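PDB 2PY5: DNA polymerase from Bacillus phage phi29, which replicates the viral DNA by protein-primed, highly processive strand-displacement synthesis and proofreads it with a 3'-5' exonuclease. Local coordinates for residues 262-267 with 424-429. The protein carries 2 engineered substitutions. Sequence-based numbering, arbitrary orientation.
Sequences LLPYGE and PVYTPM
The hydroxyl of Tyr-426 donates a short hydrogen bond to the backbone carbonyl of Gly-266, OH to O 2.6 Å. The donor lies in the carbonyl plane on a lone pair, with a C=O...OH angle of 136°. CG of Tyr-426 is anti to its backbone N (chi1 -166°), and this sends the ring across to the corner where the chain turns at Gly-266. CE2 of the Tyr-426 ring lies 3.5 Å from Pro-264 O. Pro-264 O also lies 3.4 Å from Met-429 CE. This buried oxygen has no hydrogen-bond partner in the model. CD of Pro-428 sits over the centre of one face of the Tyr-426 ring, 3.7 Å above the plane. Pro-428 O meets CG of Pro-264 at 3.5 Å. Bends at chi2 and chi3 fold Met-429 back toward the strand. Met-429 SD reaches CB of Leu-263 at 3.7 Å, and the two side chains cross at about a right angle. The contact joins the first turn of helix 427-447 to strand 263-265 in the polymerization region. That strand pairs antiparallel with strand 340-356, whose Phe-353 touches both Tyr-426 and Pro-428. Helix 216-223 packs against Pro-428 through Val-222.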
# COMPACT_ATOMS: atom_id res chain seq x y z
N LEU F 262 -2.02 -24.08 -4.76
CA LEU F 262 -3.29 -24.61 -4.28
C LEU F 262 -3.94 -23.59 -3.35
O LEU F 262 -3.37 -23.25 -2.32
CB LEU F 262 -3.07 -25.92 -3.54
CG LEU F 262 -4.31 -26.72 -3.15
CD1 LEU F 262 -5.09 -27.21 -4.40
CD2 LEU F 262 -3.88 -27.89 -2.27
N LEU F 263 -5.14 -23.14 -3.70
CA LEU F 263 -5.80 -22.06 -2.97
C LEU F 263 -7.24 -22.43 -2.60
O LEU F 263 -7.89 -23.22 -3.29
CB LEU F 263 -5.77 -20.76 -3.77
CG LEU F 263 -4.39 -20.17 -4.07
CD1 LEU F 263 -4.44 -19.05 -5.10
CD2 LEU F 263 -3.77 -19.69 -2.74
N PRO F 264 -7.74 -21.87 -1.49
CA PRO F 264 -9.03 -22.29 -0.95
C PRO F 264 -10.23 -21.68 -1.66
O PRO F 264 -10.17 -20.54 -2.15
CB PRO F 264 -8.96 -21.75 0.49
CG PRO F 264 -8.21 -20.50 0.33
CD PRO F 264 -7.12 -20.84 -0.63
N TYR F 265 -11.34 -22.41 -1.65
CA TYR F 265 -12.62 -21.87 -2.08
C TYR F 265 -13.76 -22.58 -1.35
O TYR F 265 -13.56 -23.60 -0.65
CB TYR F 265 -12.78 -21.99 -3.61
CG TYR F 265 -13.07 -23.39 -4.09
CD1 TYR F 265 -14.39 -23.82 -4.29
CD2 TYR F 265 -12.05 -24.29 -4.33
CE1 TYR F 265 -14.66 -25.10 -4.71
CE2 TYR F 265 -12.33 -25.61 -4.77
CZ TYR F 265 -13.63 -25.99 -4.92
OH TYR F 265 -13.92 -27.29 -5.37
N GLY F 266 -14.97 -22.04 -1.53
CA GLY F 266 -16.17 -22.65 -0.99
C GLY F 266 -16.43 -22.47 0.48
O GLY F 266 -15.71 -21.74 1.18
N GLU F 267 -17.47 -23.15 0.96
CA GLU F 267 -17.87 -23.05 2.35
C GLU F 267 -16.92 -23.90 3.17
O GLU F 267 -16.74 -25.08 2.87
CB GLU F 267 -19.30 -23.56 2.58
CG GLU F 267 -19.83 -23.28 3.99
CD GLU F 267 -20.03 -21.77 4.29
OE1 GLU F 267 -20.44 -21.04 3.37
OE2 GLU F 267 -19.79 -21.33 5.46
N PRO F 424 -18.23 -9.92 4.01
CA PRO F 424 -16.87 -10.26 3.62
C PRO F 424 -16.80 -10.58 2.12
O PRO F 424 -17.83 -10.80 1.48
CB PRO F 424 -16.56 -11.54 4.41
CG PRO F 424 -17.63 -11.76 5.32
CD PRO F 424 -18.78 -10.87 5.00
N VAL F 425 -15.59 -10.57 1.60
CA VAL F 425 -15.32 -10.95 0.23
C VAL F 425 -14.99 -12.45 0.32
O VAL F 425 -15.90 -13.27 0.24
CB VAL F 425 -14.22 -10.07 -0.43
CG1 VAL F 425 -13.97 -10.54 -1.84
CG2 VAL F 425 -14.60 -8.56 -0.40
N TYR F 426 -13.72 -12.81 0.51
CA TYR F 426 -13.37 -14.23 0.77
C TYR F 426 -12.00 -14.29 1.41
O TYR F 426 -10.97 -14.51 0.78
CB TYR F 426 -13.48 -15.10 -0.50
CG TYR F 426 -13.45 -16.58 -0.16
CD1 TYR F 426 -14.57 -17.21 0.39
CD2 TYR F 426 -12.31 -17.34 -0.35
CE1 TYR F 426 -14.52 -18.57 0.73
CE2 TYR F 426 -12.27 -18.68 0.01
CZ TYR F 426 -13.38 -19.27 0.56
OH TYR F 426 -13.34 -20.62 0.91
N THR F 427 -12.01 -14.04 2.71
CA THR F 427 -10.77 -13.87 3.47
C THR F 427 -9.82 -15.08 3.41
O THR F 427 -8.61 -14.88 3.39
CB THR F 427 -11.10 -13.44 4.91
OG1 THR F 427 -11.96 -12.29 4.87
CG2 THR F 427 -9.82 -13.10 5.70
N PRO F 428 -10.35 -16.34 3.33
CA PRO F 428 -9.38 -17.45 3.23
C PRO F 428 -8.40 -17.29 2.05
O PRO F 428 -7.27 -17.71 2.13
CB PRO F 428 -10.29 -18.66 3.02
CG PRO F 428 -11.55 -18.28 3.68
CD PRO F 428 -11.73 -16.84 3.39
N MET F 429 -8.88 -16.72 0.94
CA MET F 429 -8.02 -16.55 -0.22
C MET F 429 -6.85 -15.63 0.09
O MET F 429 -5.71 -15.90 -0.29
CB MET F 429 -8.83 -16.04 -1.42
CG MET F 429 -8.11 -15.92 -2.72
SD MET F 429 -7.41 -17.47 -3.29
CE MET F 429 -8.68 -18.31 -4.21